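Local coordinates for protein biuret hydrolase (Pseudomonas sp., PDB 6C62) that hydrolyses 1-carboxybiuret to urea-1,3-dicarboxylate and ammonia, a step in the bacterial breakdown of atrazine, at residues 291-296 with 347-352; 299-304 with 404-409. One frame throughout, in Å; residues are numbered along the deposited sequence.

Contact 1 (291-296 with 347-352)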
ATOM      1  N   TRP A 291       9.628 -24.008   1.299  1.00 14.79           N
ATOM      2  CA  TRP A 291       9.330 -22.588   1.105  1.00 14.94           C
ATOM      3  C   TRP A 291       8.277 -22.240   2.162  1.00 17.52           C
ATOM      4  O   TRP A 291       7.346 -23.026   2.396  1.00 18.69           O
ATOM      5  CB  TRP A 291       8.795 -22.397  -0.302  1.00 15.00           C
ATOM      6  CG  TRP A 291       8.518 -20.973  -0.717  1.00 13.40           C
ATOM      7  CD1 TRP A 291       7.361 -20.310  -0.540  1.00 13.90           C
ATOM      8  CD2 TRP A 291       9.367 -20.108  -1.437  1.00 12.60           C
ATOM      9  NE1 TRP A 291       7.438 -19.078  -1.094  1.00 12.59           N
ATOM     10  CE2 TRP A 291       8.670 -18.916  -1.639  1.00 11.73           C
ATOM     11  CE3 TRP A 291      10.656 -20.218  -1.932  1.00 12.86           C
ATOM     12  CZ2 TRP A 291       9.194 -17.850  -2.315  1.00 12.43           C
ATOM     13  CZ3 TRP A 291      11.213 -19.131  -2.600  1.00 13.71           C
ATOM     14  CH2 TRP A 291      10.480 -17.953  -2.791  1.00 12.74           C
ATOM     15  N   PRO A 292       8.432 -21.108   2.858  1.00 16.94           N
ATOM     16  CA  PRO A 292       7.413 -20.786   3.873  1.00 18.05           C
ATOM     17  C   PRO A 292       5.982 -20.496   3.305  1.00 16.98           C
ATOM     18  O   PRO A 292       5.821 -19.679   2.380  1.00 16.65           O
ATOM     19  CB  PRO A 292       8.013 -19.532   4.529  1.00 19.11           C
ATOM     20  CG  PRO A 292       8.700 -18.846   3.383  1.00 17.93           C
ATOM     21  CD  PRO A 292       9.408 -20.015   2.734  1.00 18.30           C
ATOM     22  N   ASP A 293       4.980 -21.152   3.852  1.00 16.59           N
ATOM     23  CA  ASP A 293       3.585 -20.843   3.601  1.00 16.13           C
ATOM     24  C   ASP A 293       3.250 -20.757   2.109  1.00 15.09           C
ATOM     25  O   ASP A 293       2.543 -19.836   1.686  1.00 13.48           O
ATOM     26  CB  ASP A 293       3.213 -19.486   4.239  1.00 19.19           C
ATOM     27  CG  ASP A 293       3.317 -19.479   5.763  1.00 22.80           C
ATOM     28  OD1 ASP A 293       3.171 -20.554   6.382  1.00 25.88           O
ATOM     29  OD2 ASP A 293       3.542 -18.386   6.342  1.00 25.80           O
ATOM     30  N   ALA A 294       3.700 -21.706   1.319  1.00 14.72           N
ATOM     31  CA  ALA A 294       3.630 -21.533  -0.169  1.00 15.07           C
ATOM     32  C   ALA A 294       2.186 -21.494  -0.657  1.00 14.93           C
ATOM     33  O   ALA A 294       1.838 -20.650  -1.483  1.00 14.86           O
ATOM     34  CB  ALA A 294       4.388 -22.634  -0.870  1.00 16.23           C
ATOM     35  N   GLU A 295       1.357 -22.392  -0.141  1.00 13.53           N
ATOM     36  CA  GLU A 295      -0.008 -22.455  -0.568  1.00 15.17           C
ATOM     37  C   GLU A 295      -0.776 -21.155  -0.165  1.00 15.13           C
ATOM     38  O   GLU A 295      -1.666 -20.715  -0.892  1.00 12.06           O
ATOM     39  CB  GLU A 295      -0.723 -23.656   0.041  1.00 15.38           C
ATOM     40  CG  GLU A 295      -2.164 -23.780  -0.408  1.00 17.32           C
ATOM     41  CD  GLU A 295      -2.859 -25.068   0.042  1.00 21.21           C
ATOM     42  OE1 GLU A 295      -2.417 -25.683   1.050  1.00 19.42           O
ATOM     43  OE2 GLU A 295      -3.856 -25.431  -0.635  1.00 22.70           O
ATOM     44  N   ILE A 296      -0.428 -20.575   0.972  1.00 14.30           N
ATOM     45  CA  ILE A 296      -1.089 -19.350   1.458  1.00 15.79           C
ATOM     46  C   ILE A 296      -0.550 -18.171   0.657  1.00 14.28           C
ATOM     47  O   ILE A 296      -1.293 -17.218   0.387  1.00 13.63           O
ATOM     48  CB  ILE A 296      -0.819 -19.068   2.962  1.00 17.92           C
ATOM     49  CG1 ILE A 296      -1.071 -20.293   3.838  1.00 21.71           C
ATOM     50  CG2 ILE A 296      -1.617 -17.875   3.467  1.00 17.39           C
ATOM     51  CD1 ILE A 296      -2.367 -20.938   3.676  1.00 24.70           C
ATOM     52  N   GLN A 347      -2.905  -8.332   2.122  1.00  9.01           N
ATOM     53  CA  GLN A 347      -1.859  -7.305   2.237  1.00  9.22           C
ATOM     54  C   GLN A 347      -1.085  -7.353   3.606  1.00  9.82           C
ATOM     55  O   GLN A 347       0.111  -7.076   3.657  1.00  9.95           O
ATOM     56  CB  GLN A 347      -2.437  -5.925   2.000  1.00 10.73           C
ATOM     57  CG  GLN A 347      -2.832  -5.609   0.548  1.00 11.08           C
ATOM     58  CD  GLN A 347      -1.640  -5.467  -0.394  1.00 13.31           C
ATOM     59  OE1 GLN A 347      -0.494  -5.637   0.024  1.00 13.34           O
ATOM     60  NE2 GLN A 347      -1.922  -5.188  -1.719  1.00 13.85           N
ATOM     61  N   ARG A 348      -1.774  -7.732   4.666  1.00  9.05           N
ATOM     62  CA  ARG A 348      -1.130  -7.852   5.987  1.00  9.33           C
ATOM     63  C   ARG A 348      -0.294  -9.121   6.040  1.00  8.98           C
ATOM     64  O   ARG A 348       0.836  -9.113   6.539  1.00  9.01           O
ATOM     65  CB  ARG A 348      -2.172  -7.812   7.103  1.00  9.76           C
ATOM     66  CG  ARG A 348      -2.790  -6.467   7.261  1.00 11.36           C
ATOM     67  CD  ARG A 348      -3.995  -6.350   8.162  1.00 13.10           C
ATOM     68  NE  ARG A 348      -3.635  -6.648   9.539  1.00 13.80           N
ATOM     69  CZ  ARG A 348      -4.447  -7.207  10.440  1.00 14.44           C
ATOM     70  NH1 ARG A 348      -5.703  -7.462  10.200  1.00 14.70           N
ATOM     71  NH2 ARG A 348      -4.003  -7.437  11.652  1.00 16.47           N
ATOM     72  N   PHE A 349      -0.823 -10.206   5.473  1.00  8.88           N
ATOM     73  CA  PHE A 349      -0.067 -11.435   5.318  1.00  9.33           C
ATOM     74  C   PHE A 349       1.183 -11.205   4.492  1.00  8.50           C
ATOM     75  O   PHE A 349       2.230 -11.782   4.761  1.00  7.75           O
ATOM     76  CB  PHE A 349      -0.925 -12.555   4.742  1.00 11.00           C
ATOM     77  CG  PHE A 349      -0.131 -13.757   4.313  1.00 11.46           C
ATOM     78  CD1 PHE A 349       0.359 -14.624   5.269  1.00 14.00           C
ATOM     79  CD2 PHE A 349       0.169 -13.975   3.011  1.00 12.96           C
ATOM     80  CE1 PHE A 349       1.164 -15.719   4.936  1.00 14.68           C
ATOM     81  CE2 PHE A 349       0.964 -15.079   2.651  1.00 14.36           C
ATOM     82  CZ  PHE A 349       1.432 -15.960   3.624  1.00 14.02           C
ATOM     83  N   ARG A 350       1.095 -10.374   3.465  1.00  8.71           N
ATOM     84  CA  ARG A 350       2.235 -10.177   2.586  1.00  8.91           C
ATOM     85  C   ARG A 350       3.481  -9.636   3.344  1.00  8.83           C
ATOM     86  O   ARG A 350       4.597  -9.940   2.960  1.00  8.80           O
ATOM     87  CB  ARG A 350       1.872  -9.244   1.412  1.00  9.55           C
ATOM     88  CG  ARG A 350       2.900  -9.308   0.297  1.00  9.56           C
ATOM     89  CD  ARG A 350       2.565  -8.423  -0.857  1.00  9.47           C
ATOM     90  NE  ARG A 350       3.262  -8.794  -2.072  1.00  9.03           N
ATOM     91  CZ  ARG A 350       3.153  -8.121  -3.202  1.00  9.17           C
ATOM     92  NH1 ARG A 350       2.418  -7.001  -3.294  1.00  9.44           N
ATOM     93  NH2 ARG A 350       3.814  -8.560  -4.261  1.00  9.53           N
ATOM     94  N   ARG A 351       3.287  -8.787   4.364  1.00  9.49           N
ATOM     95  CA  ARG A 351       4.392  -8.347   5.234  1.00 11.06           C
ATOM     96  C   ARG A 351       5.083  -9.542   5.923  1.00  9.46           C
ATOM     97  O   ARG A 351       6.291  -9.650   5.911  1.00  9.48           O
ATOM     98  CB  ARG A 351       3.947  -7.297   6.269  1.00 13.38           C
ATOM     99  CG  ARG A 351       5.001  -6.989   7.355  1.00 13.35           C
ATOM    100  CD  ARG A 351       4.567  -5.835   8.256  1.00 14.35           C
ATOM    101  NE  ARG A 351       4.478  -4.610   7.497  1.00 13.49           N
ATOM    102  CZ  ARG A 351       5.484  -3.813   7.150  1.00 14.38           C
ATOM    103  NH1 ARG A 351       6.700  -4.048   7.554  1.00 14.72           N
ATOM    104  NH2 ARG A 351       5.243  -2.748   6.391  1.00 14.71           N
ATOM    105  N   VAL A 352       4.291 -10.420   6.475  1.00 10.48           N
ATOM    106  CA  VAL A 352       4.793 -11.623   7.181  1.00 11.35           C
ATOM    107  C   VAL A 352       5.526 -12.506   6.180  1.00 11.49           C
ATOM    108  O   VAL A 352       6.609 -12.987   6.430  1.00 11.54           O
ATOM    109  CB  VAL A 352       3.614 -12.396   7.826  1.00 13.11           C
ATOM    110  CG1 VAL A 352       4.086 -13.733   8.369  1.00 14.58           C
ATOM    111  CG2 VAL A 352       3.040 -11.595   8.983  1.00 14.89           C
TER
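Asp-293 OD2 is held by a salt bridge to Lys-356 NZ, two turns beyond Phe-349 on helix 340-360, and comes 3.8 Å from Phe-349 CE1 at the rim of the phenyl ring, near its plane. The bond to lysine is the stronger tie, and the ring edge supplies only a van der Waals neighbour. Carboxylate and ring planes are turned 45° apart, while Asp-293 CB lies in the ring plane, 4.0 Å from Phe-349 CZ. Asp-293 occupies the N-cap position of helix 294-312, yet its side chain makes no capping bond; CG anti to the carbonyl carbon (chi1 -64°) carries the carboxylate toward helix 340-360, where Lys-356 holds it.

In this amidase-family fold, the chain leaves strand 288-289, the outermost strand within this chain at that side of the central mixed sheet, and enters helix 294-312 beside helix 340-360. Pro-292 packs on Lys-356, Val-357 and Leu-360.

The apolar half of the contact is a CH-pi interaction. Ile-296 CG2 sits above one face of the Phe-349 ring, 3.8 Å from the centroid and 19° off the normal, displaced so that its closest atom is Phe-349 CZ at 3.6 Å. The two side chains cross at about a right angle. With CG2 anti to the backbone N, the other branch of Ile-296 leads away from the ring, and the residue also packs on an apolar side chain of another protein in the assembly. Trp-291 NE1 hydrogen-bonds to Tyr-353 OH, and the ring of Tyr-353 also meets that of Phe-349.

Contact 2 (299-304 with 404-409)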
ATOM      1  N   ALA A 299      -2.542 -18.129  -2.325  1.00 10.62           N
ATOM      2  CA  ALA A 299      -3.856 -17.695  -2.001  1.00 10.85           C
ATOM      3  C   ALA A 299      -3.937 -16.150  -1.922  1.00 11.16           C
ATOM      4  O   ALA A 299      -4.834 -15.545  -2.502  1.00  9.84           O
ATOM      5  CB  ALA A 299      -4.344 -18.353  -0.720  1.00 11.08           C
ATOM      6  N   ALA A 300      -2.993 -15.556  -1.225  1.00 10.49           N
ATOM      7  CA  ALA A 300      -2.934 -14.123  -1.080  1.00 10.93           C
ATOM      8  C   ALA A 300      -2.678 -13.418  -2.408  1.00 10.02           C
ATOM      9  O   ALA A 300      -3.337 -12.401  -2.687  1.00  9.92           O
ATOM     10  CB  ALA A 300      -1.853 -13.748  -0.099  1.00 10.95           C
ATOM     11  N   ALA A 301      -1.761 -13.959  -3.235  1.00  9.00           N
ATOM     12  CA  ALA A 301      -1.540 -13.428  -4.555  1.00  9.65           C
ATOM     13  C   ALA A 301      -2.829 -13.449  -5.397  1.00  9.52           C
ATOM     14  O   ALA A 301      -3.159 -12.502  -6.108  1.00  9.35           O
ATOM     15  CB  ALA A 301      -0.471 -14.156  -5.270  1.00 10.25           C
ATOM     16  N   PHE A 302      -3.560 -14.541  -5.269  1.00  9.72           N
ATOM     17  CA  PHE A 302      -4.767 -14.771  -6.037  1.00  9.82           C
ATOM     18  C   PHE A 302      -5.818 -13.764  -5.670  1.00  9.89           C
ATOM     19  O   PHE A 302      -6.469 -13.162  -6.548  1.00  9.55           O
ATOM     20  CB  PHE A 302      -5.256 -16.205  -5.820  1.00 10.98           C
ATOM     21  CG  PHE A 302      -6.281 -16.660  -6.800  1.00 12.21           C
ATOM     22  CD1 PHE A 302      -7.560 -16.263  -6.676  1.00 14.69           C
ATOM     23  CD2 PHE A 302      -5.958 -17.510  -7.826  1.00 13.96           C
ATOM     24  CE1 PHE A 302      -8.539 -16.639  -7.582  1.00 15.73           C
ATOM     25  CE2 PHE A 302      -6.936 -17.960  -8.724  1.00 15.75           C
ATOM     26  CZ  PHE A 302      -8.233 -17.511  -8.595  1.00 16.34           C
ATOM     27  N   VAL A 303      -5.994 -13.543  -4.372  1.00  9.64           N
ATOM     28  CA  VAL A 303      -6.945 -12.578  -3.842  1.00  9.03           C
ATOM     29  C   VAL A 303      -6.651 -11.166  -4.285  1.00  8.30           C
ATOM     30  O   VAL A 303      -7.556 -10.482  -4.756  1.00  8.29           O
ATOM     31  CB  VAL A 303      -7.051 -12.731  -2.278  1.00 10.14           C
ATOM     32  CG1 VAL A 303      -7.769 -11.554  -1.665  1.00 10.12           C
ATOM     33  CG2 VAL A 303      -7.818 -14.003  -1.923  1.00 10.61           C
ATOM     34  N   ILE A 304      -5.433 -10.733  -4.142  1.00  7.70           N
ATOM     35  CA  ILE A 304      -5.022  -9.377  -4.521  1.00  7.86           C
ATOM     36  C   ILE A 304      -5.150  -9.162  -6.029  1.00  8.26           C
ATOM     37  O   ILE A 304      -5.568  -8.154  -6.470  1.00  7.18           O
ATOM     38  CB  ILE A 304      -3.586  -9.130  -4.032  1.00  7.51           C
ATOM     39  CG1 ILE A 304      -3.651  -8.929  -2.508  1.00  8.05           C
ATOM     40  CG2 ILE A 304      -2.918  -7.918  -4.668  1.00  7.47           C
ATOM     41  CD1 ILE A 304      -2.307  -9.043  -1.793  1.00  8.37           C
ATOM     42  N   VAL A 404       5.966 -17.447  -5.768  1.00 13.85           N
ATOM     43  CA  VAL A 404       7.304 -16.859  -5.872  1.00 14.37           C
ATOM     44  C   VAL A 404       7.291 -15.387  -6.308  1.00 14.75           C
ATOM     45  O   VAL A 404       7.968 -14.528  -5.708  1.00 16.03           O
ATOM     46  CB  VAL A 404       8.174 -17.693  -6.855  1.00 14.80           C
ATOM     47  CG1 VAL A 404       9.555 -17.079  -6.977  1.00 16.08           C
ATOM     48  CG2 VAL A 404       8.226 -19.167  -6.412  1.00 14.43           C
ATOM     49  N   SER A 405       6.488 -15.065  -7.307  1.00 13.41           N
ATOM     50  CA  SER A 405       6.286 -13.679  -7.705  1.00 13.51           C
ATOM     51  C   SER A 405       5.622 -12.814  -6.612  1.00 12.60           C
ATOM     52  O   SER A 405       5.807 -11.625  -6.590  1.00 10.68           O
ATOM     53  CB  SER A 405       5.513 -13.614  -9.040  1.00 13.02           C
ATOM     54  OG  SER A 405       4.527 -14.584  -9.037  1.00 12.46           O
ATOM     55  N   PHE A 406       4.902 -13.434  -5.683  1.00 12.62           N
ATOM     56  CA  PHE A 406       4.226 -12.682  -4.644  1.00 13.47           C
ATOM     57  C   PHE A 406       5.233 -12.025  -3.661  1.00 13.30           C
ATOM     58  O   PHE A 406       5.019 -10.926  -3.163  1.00 11.58           O
ATOM     59  CB  PHE A 406       3.260 -13.581  -3.912  1.00 12.61           C
ATOM     60  CG  PHE A 406       2.333 -12.847  -2.995  1.00 12.35           C
ATOM     61  CD1 PHE A 406       1.574 -11.769  -3.475  1.00 12.72           C
ATOM     62  CD2 PHE A 406       2.234 -13.180  -1.657  1.00 12.06           C
ATOM     63  CE1 PHE A 406       0.754 -11.030  -2.616  1.00 12.02           C
ATOM     64  CE2 PHE A 406       1.430 -12.434  -0.816  1.00 11.88           C
ATOM     65  CZ  PHE A 406       0.650 -11.418  -1.292  1.00 11.75           C
ATOM     66  N   ALA A 407       6.341 -12.750  -3.435  1.00 14.18           N
ATOM     67  CA  ALA A 407       7.482 -12.237  -2.714  1.00 14.36           C
ATOM     68  C   ALA A 407       8.383 -11.368  -3.576  1.00 14.29           C
ATOM     69  O   ALA A 407       9.247 -10.653  -3.035  1.00 15.81           O
ATOM     70  CB  ALA A 407       8.278 -13.364  -2.108  1.00 15.11           C
ATOM     71  N   GLY A 408       8.250 -11.425  -4.911  1.00 12.76           N
ATOM     72  CA  GLY A 408       9.010 -10.525  -5.793  1.00 11.88           C
ATOM     73  C   GLY A 408      10.438 -10.981  -6.035  1.00 11.97           C
ATOM     74  O   GLY A 408      11.250 -10.167  -6.459  1.00 11.88           O
ATOM     75  N   CYS A 409      10.747 -12.279  -5.779  1.00 11.31           N
ATOM     76  CA  CYS A 409      12.091 -12.808  -5.962  1.00 12.07           C
ATOM     77  C   CYS A 409      12.397 -12.970  -7.450  1.00 11.10           C
ATOM     78  O   CYS A 409      11.534 -13.402  -8.196  1.00 11.04           O
ATOM     79  CB  CYS A 409      12.198 -14.197  -5.316  1.00 12.87           C
ATOM     80  SG  CYS A 409      12.025 -14.238  -3.546  1.00 16.54           S
TER
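Phe-406 carries its CG anti to the backbone N (chi1 -169°), which extends the ring out from helix 402-407 and across to helix 294-312, where Ala-300, Ala-301 and Ile-304 receive it. On the receiving side, Ile-304 has CG1 beside its backbone N and an extended end (chi2 164°), and this brings CD1 to the rim of the ring, near its plane, 3.7 Å from Phe-406 CE1. The two side chains cross at about a right angle.

The ring is set face-on against helix backbone. Ala-301 N lies 3.8 Å above the plane of the Phe-406 ring and over its centre, and Ala-300 C lies above the same face, nearer the rim. The two methyls reach different parts of the ring: Ala-300 CB is 3.6 Å from Phe-406 CE2, and Ala-301 CB is 3.6 Å from Phe-406 CD1. Small side chains at both positions permit this approach, consistent with the 5.8 Å between Ala-301 CA and Phe-406 CA. All four touching residues are buried; the side chains meet by apolar packing alone, and the ring face lies against backbone. Replacing Phe-406 by an alanine would probably open a gap over the Ala-300 to Ala-301 peptide and deprive the Ile-304 methyl of its ring edge.

The Ala-301 side chain is about 12 Å from that of Ser-174, probably the residue that forms the acyl-ester intermediate. Beyond Phe-406 the chain turns at Gly-408 (phi 81°) toward strand 411-416. Val-404 packs on Ile-431 of the sheet strand 426-432, Ile-206 from a loop touches both Ile-304 and Phe-406, and Ala-346 of helix 340-360 packs on Ile-304.

Both contacts use helix 294-312, contact 1 at its N-terminal end and contact 2 further along, their centres about 8 Å apart. Contact 1 is partly buried, its centre about 23 Å from the centre of the chain, and combines a charged partner with a methyl over an aromatic face; contact 2 lies deeper, its centre about 16 Å from that of the chain, and has only apolar side chains, with an aromatic face against backbone. In each, a phenylalanine comes from the partner helix, 340-360 or 402-407. The two are joined directly: Phe-349 CD2 packs 3.7 Å from Ala-300 CB, and Arg-350 NH2 probably hydrogen-bonds to Phe-406 O at 2.9 Å, linking the two partner helices.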